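Local coordinates for protein branched-chain alpha-ketoacid decarboxylase (Lactococcus lactis, PDB 2VBF) that probably decarboxylates branched-chain and aromatic alpha-keto acids to aldehydes, using bound thiamine diphosphate and a magnesium ion, at residues V252-N263 and L273-N281; A385-E394 and F528-Q536. One frame throughout, in Å; residues are numbered along the deposited sequence. Where two conformers were deposited one is given.

Contact 1 (V252-N263 and L273-N281); sequences VSETKLPITTLN and LPSFLGIYN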
loop_
_atom_site.group_PDB
_atom_site.type_symbol
_atom_site.label_atom_id
_atom_site.label_comp_id
_atom_site.label_asym_id
_atom_site.label_seq_id
_atom_site.Cartn_x
_atom_site.Cartn_y
_atom_site.Cartn_z
ATOM N N VAL A 252 -30.039 15.991 -21.743
ATOM C CA VAL A 252 -30.542 17.060 -20.872
ATOM C C VAL A 252 -30.604 18.396 -21.609
ATOM O O VAL A 252 -31.543 19.173 -21.413
ATOM C CB VAL A 252 -29.672 17.179 -19.580
ATOM C CG1 VAL A 252 -30.019 18.420 -18.787
ATOM C CG2 VAL A 252 -29.831 15.914 -18.747
ATOM N N SER A 253 -29.598 18.660 -22.447
ATOM C CA SER A 253 -29.535 19.873 -23.246
ATOM C C SER A 253 -30.765 19.988 -24.156
ATOM O O SER A 253 -31.428 21.024 -24.202
ATOM C CB SER A 253 -28.255 19.845 -24.099
ATOM O OG SER A 253 -28.111 21.020 -24.851
ATOM N N GLU A 254 -31.046 18.906 -24.877
ATOM C CA GLU A 254 -32.107 18.891 -25.891
ATOM C C GLU A 254 -33.501 19.001 -25.251
ATOM O O GLU A 254 -34.384 19.682 -25.788
ATOM C CB GLU A 254 -31.988 17.637 -26.775
ATOM C CG GLU A 254 -30.732 17.653 -27.663
ATOM C CD GLU A 254 -30.439 16.336 -28.405
ATOM O OE1 GLU A 254 -31.029 15.301 -28.062
ATOM O OE2 GLU A 254 -29.590 16.344 -29.333
ATOM N N THR A 255 -33.678 18.348 -24.107
ATOM C CA THR A 255 -34.986 18.266 -23.421
ATOM C C THR A 255 -35.229 19.361 -22.369
ATOM O O THR A 255 -36.363 19.530 -21.914
ATOM C CB THR A 255 -35.140 16.918 -22.692
ATOM O OG1 THR A 255 -34.107 16.800 -21.703
ATOM C CG2 THR A 255 -35.047 15.755 -23.661
ATOM N N LYS A 256 -34.159 20.055 -21.962
ATOM C CA LYS A 256 -34.180 21.115 -20.939
ATOM C C LYS A 256 -34.548 20.609 -19.545
ATOM O O LYS A 256 -34.907 21.401 -18.678
ATOM C CB LYS A 256 -35.113 22.271 -21.347
ATOM C CG LYS A 256 -34.877 22.756 -22.758
ATOM C CD LYS A 256 -35.649 24.038 -23.039
ATOM C CE LYS A 256 -35.460 24.497 -24.496
ATOM N NZ LYS A 256 -35.870 23.433 -25.465
ATOM N N LEU A 257 -34.429 19.298 -19.328
ATOM C CA LEU A 257 -34.865 18.695 -18.062
ATOM C C LEU A 257 -33.987 19.168 -16.916
ATOM O O LEU A 257 -32.766 19.240 -17.072
ATOM C CB LEU A 257 -34.818 17.167 -18.137
ATOM C CG LEU A 257 -35.907 16.486 -18.973
ATOM C CD1 LEU A 257 -35.497 15.061 -19.335
ATOM C CD2 LEU A 257 -37.255 16.505 -18.228
ATOM N N PRO A 258 -34.594 19.498 -15.756
ATOM C CA PRO A 258 -33.786 19.791 -14.570
ATOM C C PRO A 258 -32.906 18.593 -14.207
ATOM O O PRO A 258 -33.347 17.447 -14.321
ATOM C CB PRO A 258 -34.835 20.052 -13.474
ATOM C CG PRO A 258 -36.079 20.405 -14.219
ATOM C CD PRO A 258 -36.036 19.624 -15.481
ATOM N N ILE A 259 -31.665 18.871 -13.820
ATOM C CA ILE A 259 -30.725 17.810 -13.447
ATOM C C ILE A 259 -29.832 18.208 -12.274
ATOM O O ILE A 259 -29.393 19.356 -12.146
ATOM C CB ILE A 259 -29.845 17.348 -14.654
ATOM C CG1 ILE A 259 -28.915 16.183 -14.248
ATOM C CG2 ILE A 259 -29.019 18.510 -15.215
ATOM C CD1 ILE A 259 -28.449 15.326 -15.399
ATOM N N THR A 260 -29.595 17.219 -11.420
ATOM C CA THR A 260 -28.675 17.326 -10.307
ATOM C C THR A 260 -27.777 16.084 -10.321
ATOM O O THR A 260 -28.067 15.113 -11.018
ATOM C CB THR A 260 -29.456 17.470 -8.968
ATOM O OG1 THR A 260 -28.547 17.692 -7.888
ATOM C CG2 THR A 260 -30.349 16.257 -8.685
ATOM N N THR A 261 -26.657 16.157 -9.608
ATOM C CA THR A 261 -25.852 14.984 -9.288
ATOM C C THR A 261 -25.571 14.991 -7.794
ATOM O O THR A 261 -25.681 16.024 -7.121
ATOM C CB THR A 261 -24.498 14.935 -10.060
ATOM O OG1 THR A 261 -23.566 15.862 -9.484
ATOM C CG2 THR A 261 -24.691 15.258 -11.543
ATOM N N LEU A 262 -25.209 13.831 -7.269
ATOM C CA LEU A 262 -24.617 13.765 -5.933
ATOM C C LEU A 262 -23.163 14.217 -6.070
ATOM O O LEU A 262 -22.660 14.421 -7.184
ATOM C CB LEU A 262 -24.672 12.334 -5.383
ATOM C CG LEU A 262 -26.016 11.603 -5.392
ATOM C CD1 LEU A 262 -25.855 10.255 -4.702
ATOM C CD2 LEU A 262 -27.104 12.422 -4.733
ATOM N N ASN A 263 -22.456 14.334 -4.951
ATOM C CA ASN A 263 -21.012 14.557 -5.027
ATOM C C ASN A 263 -20.258 13.270 -5.442
ATOM O O ASN A 263 -19.089 13.335 -5.824
ATOM C CB ASN A 263 -20.467 15.182 -3.737
ATOM C CG ASN A 263 -20.625 14.286 -2.516
ATOM O OD1 ASN A 263 -20.537 13.057 -2.607
ATOM N ND2 ASN A 263 -20.836 14.908 -1.362
ATOM N N LEU A 273 -24.698 23.706 -18.007
ATOM C CA LEU A 273 -26.074 23.600 -18.522
ATOM C C LEU A 273 -27.066 24.443 -17.738
ATOM O O LEU A 273 -27.032 24.463 -16.509
ATOM C CB LEU A 273 -26.540 22.146 -18.502
ATOM C CG LEU A 273 -25.800 21.141 -19.382
ATOM C CD1 LEU A 273 -26.518 19.817 -19.369
ATOM C CD2 LEU A 273 -25.663 21.680 -20.794
ATOM N N PRO A 274 -27.972 25.149 -18.448
ATOM C CA PRO A 274 -28.904 26.013 -17.740
ATOM C C PRO A 274 -29.824 25.252 -16.784
ATOM O O PRO A 274 -30.244 25.821 -15.786
ATOM C CB PRO A 274 -29.710 26.685 -18.870
ATOM C CG PRO A 274 -29.511 25.850 -20.045
ATOM C CD PRO A 274 -28.166 25.209 -19.906
ATOM N N SER A 275 -30.099 23.979 -17.079
ATOM C CA SER A 275 -30.976 23.152 -16.244
ATOM C C SER A 275 -30.245 22.381 -15.129
ATOM O O SER A 275 -30.893 21.661 -14.376
ATOM C CB SER A 275 -31.758 22.161 -17.107
ATOM O OG SER A 275 -30.915 21.166 -17.639
ATOM N N PHE A 276 -28.921 22.536 -15.020
ATOM C CA PHE A 276 -28.174 21.930 -13.906
ATOM C C PHE A 276 -28.423 22.748 -12.638
ATOM O O PHE A 276 -28.159 23.964 -12.607
ATOM C CB PHE A 276 -26.666 21.813 -14.204
ATOM C CG PHE A 276 -25.866 21.288 -13.037
ATOM C CD1 PHE A 276 -25.905 19.939 -12.712
ATOM C CD2 PHE A 276 -25.104 22.139 -12.246
ATOM C CE1 PHE A 276 -25.200 19.438 -11.614
ATOM C CE2 PHE A 276 -24.390 21.643 -11.145
ATOM C CZ PHE A 276 -24.443 20.290 -10.837
ATOM N N LEU A 277 -28.925 22.078 -11.596
ATOM C CA LEU A 277 -29.374 22.725 -10.363
ATOM C C LEU A 277 -28.241 22.941 -9.350
ATOM O O LEU A 277 -28.226 23.930 -8.632
ATOM C CB LEU A 277 -30.493 21.898 -9.699
ATOM C CG LEU A 277 -31.777 21.667 -10.512
ATOM C CD1 LEU A 277 -32.750 20.723 -9.788
ATOM C CD2 LEU A 277 -32.463 22.990 -10.829
ATOM N N GLY A 278 -27.284 22.021 -9.318
ATOM C CA GLY A 278 -26.305 21.961 -8.250
ATOM C C GLY A 278 -26.194 20.532 -7.746
ATOM O O GLY A 278 -26.745 19.594 -8.346
ATOM N N ILE A 279 -25.471 20.377 -6.644
ATOM C CA ILE A 279 -25.250 19.086 -6.017
ATOM C C ILE A 279 -26.288 18.818 -4.922
ATOM O O ILE A 279 -26.435 19.608 -3.980
ATOM C CB ILE A 279 -23.853 19.029 -5.373
ATOM C CG1 ILE A 279 -22.770 19.291 -6.415
ATOM C CG2 ILE A 279 -23.638 17.699 -4.656
ATOM C CD1 ILE A 279 -22.682 18.250 -7.524
ATOM N N TYR A 280 -27.019 17.716 -5.072
ATOM C CA TYR A 280 -27.948 17.271 -4.047
ATOM C C TYR A 280 -27.163 16.486 -3.003
ATOM O O TYR A 280 -26.521 15.492 -3.331
ATOM C CB TYR A 280 -29.032 16.392 -4.652
ATOM C CG TYR A 280 -30.079 15.939 -3.659
ATOM C CD1 TYR A 280 -30.871 16.862 -2.973
ATOM C CD2 TYR A 280 -30.287 14.594 -3.409
ATOM C CE1 TYR A 280 -31.853 16.445 -2.071
ATOM C CE2 TYR A 280 -31.262 14.170 -2.509
ATOM C CZ TYR A 280 -32.037 15.100 -1.842
ATOM O OH TYR A 280 -32.997 14.677 -0.940
ATOM N N ASN A 281 -27.217 16.933 -1.754
ATOM C CA ASN A 281 -26.538 16.246 -0.657
ATOM C C ASN A 281 -27.443 16.177 0.571
ATOM O O ASN A 281 -27.089 16.651 1.646
ATOM C CB ASN A 281 -25.217 16.954 -0.354
ATOM C CG ASN A 281 -24.271 16.137 0.525
ATOM O OD1 ASN A 281 -24.417 14.924 0.690
ATOM N ND2 ASN A 281 -23.271 16.816 1.083
HETATM O O HOH W 1 -23.988 14.615 -2.673
#

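Contact 2 (A385-E394 and F528-Q536); sequences AVESLTQSNE and FVSVMKEAQ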
loop_
_atom_site.group_PDB
_atom_site.type_symbol
_atom_site.label_atom_id
_atom_site.label_comp_id
_atom_site.label_asym_id
_atom_site.label_seq_id
_atom_site.Cartn_x
_atom_site.Cartn_y
_atom_site.Cartn_z
ATOM N N ALA A 385 -13.192 31.554 -4.363
ATOM C CA ALA A 385 -12.136 31.937 -5.290
ATOM C C ALA A 385 -11.899 30.888 -6.377
ATOM O O ALA A 385 -11.788 31.229 -7.553
ATOM C CB ALA A 385 -10.843 32.217 -4.536
ATOM N N VAL A 386 -11.825 29.613 -5.986
ATOM C CA VAL A 386 -11.620 28.531 -6.956
ATOM C C VAL A 386 -12.789 28.468 -7.951
ATOM O O VAL A 386 -12.567 28.318 -9.155
ATOM C CB VAL A 386 -11.400 27.152 -6.274
ATOM C CG1 VAL A 386 -11.371 26.045 -7.315
ATOM C CG2 VAL A 386 -10.105 27.147 -5.463
ATOM N N GLU A 387 -14.011 28.626 -7.447
ATOM C CA GLU A 387 -15.207 28.597 -8.291
ATOM C C GLU A 387 -15.156 29.684 -9.354
ATOM O O GLU A 387 -15.423 29.422 -10.524
ATOM C CB GLU A 387 -16.472 28.771 -7.459
ATOM C CG GLU A 387 -17.757 28.704 -8.290
ATOM C CD GLU A 387 -18.997 28.690 -7.444
ATOM O OE1 GLU A 387 -19.183 29.639 -6.655
ATOM O OE2 GLU A 387 -19.796 27.747 -7.568
ATOM N N SER A 388 -14.817 30.898 -8.929
ATOM C CA SER A 388 -14.698 32.044 -9.833
ATOM C C SER A 388 -13.570 31.856 -10.847
ATOM O O SER A 388 -13.765 32.048 -12.052
ATOM C CB SER A 388 -14.467 33.322 -9.011
ATOM O OG SER A 388 -14.725 34.491 -9.774
ATOM N N LEU A 389 -12.402 31.448 -10.365
ATOM C CA LEU A 389 -11.192 31.425 -11.181
ATOM C C LEU A 389 -10.971 30.147 -11.973
ATOM O O LEU A 389 -10.057 30.101 -12.798
ATOM C CB LEU A 389 -9.964 31.696 -10.311
ATOM C CG LEU A 389 -9.892 33.106 -9.731
ATOM C CD1 LEU A 389 -8.804 33.165 -8.671
ATOM C CD2 LEU A 389 -9.649 34.128 -10.856
ATOM N N THR A 390 -11.765 29.103 -11.727
ATOM C CA THR A 390 -11.660 27.885 -12.529
ATOM C C THR A 390 -12.244 28.193 -13.907
ATOM O O THR A 390 -13.204 28.964 -14.028
ATOM C CB THR A 390 -12.347 26.664 -11.855
ATOM O OG1 THR A 390 -11.555 26.228 -10.741
ATOM C CG2 THR A 390 -12.468 25.500 -12.809
ATOM N N GLN A 391 -11.614 27.627 -14.936
ATOM C CA GLN A 391 -11.971 27.871 -16.329
ATOM C C GLN A 391 -12.664 26.662 -16.966
ATOM O O GLN A 391 -12.758 25.584 -16.370
ATOM C CB GLN A 391 -10.697 28.194 -17.127
ATOM C CG GLN A 391 -9.968 29.443 -16.644
ATOM C CD GLN A 391 -8.605 29.650 -17.296
ATOM O OE1 GLN A 391 -8.194 28.902 -18.186
ATOM N NE2 GLN A 391 -7.898 30.687 -16.851
ATOM N N SER A 392 -13.158 26.858 -18.182
ATOM C CA SER A 392 -13.644 25.752 -19.003
ATOM C C SER A 392 -12.503 24.790 -19.360
ATOM O O SER A 392 -11.320 25.163 -19.318
ATOM C CB SER A 392 -14.272 26.292 -20.287
ATOM O OG SER A 392 -13.314 27.017 -21.037
ATOM N N ASN A 393 -12.864 23.560 -19.725
ATOM C CA ASN A 393 -11.913 22.506 -20.092
ATOM C C ASN A 393 -10.836 22.266 -19.024
ATOM O O ASN A 393 -9.657 22.109 -19.339
ATOM C CB ASN A 393 -11.260 22.799 -21.459
ATOM C CG ASN A 393 -10.575 21.554 -22.087
ATOM O OD1 ASN A 393 -11.008 20.402 -21.906
ATOM N ND2 ASN A 393 -9.511 21.799 -22.845
ATOM N N GLU A 394 -11.246 22.265 -17.764
ATOM C CA GLU A 394 -10.362 21.873 -16.653
ATOM C C GLU A 394 -10.924 20.672 -15.927
ATOM O O GLU A 394 -12.116 20.388 -16.019
ATOM C CB GLU A 394 -10.221 23.003 -15.636
ATOM C CG GLU A 394 -9.473 24.204 -16.144
ATOM C CD GLU A 394 -9.324 25.291 -15.091
ATOM O OE1 GLU A 394 -10.195 25.429 -14.202
ATOM O OE2 GLU A 394 -8.344 26.022 -15.163
ATOM N N PHE A 528 -3.338 34.330 -3.305
ATOM C CA PHE A 528 -4.008 33.204 -3.964
ATOM C C PHE A 528 -4.446 33.545 -5.388
ATOM O O PHE A 528 -4.148 32.813 -6.331
ATOM C CB PHE A 528 -5.210 32.707 -3.178
ATOM C CG PHE A 528 -5.890 31.544 -3.837
ATOM C CD1 PHE A 528 -5.352 30.267 -3.732
ATOM C CD2 PHE A 528 -7.019 31.732 -4.621
ATOM C CE1 PHE A 528 -5.948 29.194 -4.382
ATOM C CE2 PHE A 528 -7.622 30.663 -5.256
ATOM C CZ PHE A 528 -7.081 29.394 -5.130
ATOM N N VAL A 529 -5.128 34.677 -5.538
ATOM C CA VAL A 529 -5.563 35.146 -6.855
ATOM C C VAL A 529 -4.378 35.378 -7.795
ATOM O O VAL A 529 -4.431 34.962 -8.954
ATOM C CB VAL A 529 -6.448 36.413 -6.739
ATOM C CG1 VAL A 529 -6.680 37.042 -8.107
ATOM C CG2 VAL A 529 -7.770 36.060 -6.082
ATOM N N SER A 530 -3.305 36.003 -7.302
ATOM C CA SER A 530 -2.107 36.262 -8.116
ATOM C C SER A 530 -1.500 34.965 -8.649
ATOM O O SER A 530 -1.264 34.826 -9.847
ATOM C CB SER A 530 -1.051 37.042 -7.315
ATOM O OG SER A 530 0.148 37.251 -8.066
ATOM N N VAL A 531 -1.274 34.012 -7.751
ATOM C CA VAL A 531 -0.649 32.744 -8.123
ATOM C C VAL A 531 -1.566 31.883 -8.995
ATOM O O VAL A 531 -1.108 31.237 -9.931
ATOM C CB VAL A 531 -0.221 31.931 -6.879
ATOM C CG1 VAL A 531 0.317 30.583 -7.301
ATOM C CG2 VAL A 531 0.825 32.701 -6.066
ATOM N N MET A 532 -2.856 31.865 -8.688
ATOM C CA MET A 532 -3.808 31.118 -9.502
ATOM C C MET A 532 -3.819 31.611 -10.951
ATOM O O MET A 532 -3.786 30.812 -11.877
ATOM C CB MET A 532 -5.213 31.205 -8.912
ATOM C CG MET A 532 -6.293 30.719 -9.848
ATOM S SD MET A 532 -6.249 28.944 -10.111
ATOM C CE MET A 532 -7.469 28.538 -8.874
ATOM N N LYS A 533 -3.872 32.929 -11.137
ATOM C CA LYS A 533 -3.887 33.513 -12.483
ATOM C C LYS A 533 -2.576 33.246 -13.214
ATOM O O LYS A 533 -2.566 32.918 -14.407
ATOM C CB LYS A 533 -4.127 35.021 -12.393
ATOM C CG LYS A 533 -5.525 35.392 -11.966
ATOM C CD LYS A 533 -5.667 36.900 -11.908
ATOM C CE LYS A 533 -7.120 37.320 -11.799
ATOM N NZ LYS A 533 -7.259 38.817 -11.769
ATOM N N GLU A 534 -1.476 33.400 -12.483
ATOM C CA GLU A 534 -0.126 33.114 -12.968
ATOM C C GLU A 534 -0.066 31.666 -13.454
ATOM O O GLU A 534 0.361 31.394 -14.583
ATOM C CB GLU A 534 0.870 33.364 -11.822
ATOM C CG GLU A 534 2.350 33.139 -12.115
ATOM C CD GLU A 534 3.213 33.205 -10.847
ATOM O OE1 GLU A 534 2.661 33.476 -9.756
ATOM O OE2 GLU A 534 4.437 32.980 -10.943
ATOM N N ALA A 535 -0.513 30.748 -12.599
ATOM C CA ALA A 535 -0.532 29.310 -12.923
ATOM C C ALA A 535 -1.382 29.022 -14.161
ATOM O O ALA A 535 -0.906 28.385 -15.112
ATOM C CB ALA A 535 -1.044 28.499 -11.723
ATOM N N GLN A 536 -2.619 29.514 -14.165
ATOM C CA GLN A 536 -3.539 29.304 -15.294
ATOM C C GLN A 536 -3.004 29.823 -16.629
ATOM O O GLN A 536 -3.200 29.202 -17.672
ATOM C CB GLN A 536 -4.880 29.971 -15.009
ATOM C CG GLN A 536 -5.661 29.287 -13.924
ATOM C CD GLN A 536 -6.354 28.045 -14.409
ATOM O OE1 GLN A 536 -5.868 27.348 -15.303
ATOM N NE2 GLN A 536 -7.503 27.752 -13.818
#

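Contact 1 (V252-N263 and L273-N281)
Ser275 meets the chain just after helix 245-255: its OG donates to Leu257 O at 2.7 Å, arriving 42° out of the carbonyl plane, and it also lies against Val252 CG1. A small hydroxyl suits this tight spot. From here strands 259-261 and 276-279 run parallel, the latter forming one edge of the Rossmann-like central-domain sheet. Ile259 is tied to this neighbouring strand through N, donating to Ser275 O (2.9 Å), and O, accepting from Leu277 N (2.8 Å), the second bond almost in line with the C=O.

The register then slips: the step from Ile259 to Thr261 faces the longer step from Phe276 to Ile279. At Gly278 a CB would press on the carbonyl O of Leu277, so glycine fits. Gly278 O stays 3.7 Å from Thr261 N, which has no partner in the model, and takes a bond from Thr260 OG1 instead, at 2.7 Å. A chi1 of -175° turns the Thr260 hydroxyl from its own N toward the edge strand, tilted 34° from the plane of that carbonyl. A valine here would keep the bulk but would probably leave the buried Gly278 O without this donor.

Ile279 can be followed outward. Its CB lies 3.9 Å from Thr261 O, and CG2 branches to Asn263 N, 3.6 Å away. CG1 turns back so that CD1 rests 3.2 Å from Thr261 OG1, and the two branches bracket Thr261 O. The hydroxyl is engaged with Leu262 O, so the methyl can cover it. Tyr280 N closes the ladder onto Thr261 O, and a water bridges Tyr280 O to Asn263 N. Where the strands fall out of step, a side-chain hydroxyl thus stands in for a backbone N-H that falls short, and the branches of Ile279 lie against neighbouring polar atoms.

Contact 2 (A385-E394 and F528-Q536)
Leu389 is a knob in a hole formed by Phe528, Val529, Met532 and Lys533, joining helices 379-389 and 525-537 of the C-terminal cofactor-binding domain. Their short segments cross at 34°, with axes 11.2 Å apart. With CG anti to its carbonyl carbon (chi1 -67°), Leu389 brings CD1 to Met532 CG at 3.7 Å and onto Val529 CG2, while CD2 lies by the aliphatic CE of Lys533. Met532 slides past in the opposite sense; its unbranched chain bends at chi2 (70°) and again at chi3, and its CG lies against Leu389.

Nearer the start of both segments, the Phe528 ring packs on small neighbours, CE2 on Ala385 CB (3.6 Å) and CZ on Val386 CG2 (3.8 Å). Phe528 CG is anti to N, carrying the ring toward helix 379-389, where the short alanine allows close approach.

At the other end the amides of Gln391 and Gln536 stack nearly parallel, the first on an extended chain, the second bent at chi2. Gln536 NE2 also points at Glu394 OE2, but their separation is too short to be trusted. Thr390, the first residue past the helix, donates from OG1 to Val386 O at 2.8 Å, from the face opposite that used by its N.

How the contacts relate
The two contacts follow one another along the chain and belong to different parts of the subunit: contact 1 joins an edge strand of the central-domain sheet to its neighbour, whereas contact 2 packs two helices against each other beside the parallel sheet of the C-terminal cofactor-binding domain. Their centres are 24 Å apart, and their nearest atoms, about 8 Å apart, do not touch. Neither supplies a cofactor ligand, yet both stand at similar range: the side chain of Asn263 in contact 1 is about 14 Å from a bound thiamine diphosphate, that of Val386 in contact 2 about 13 Å. Measured from the same side chains, cofactor-binding Gly425 is about 10 Å from Asn263, and the side chain of cofactor-binding Thr402 about 11 Å from Val386.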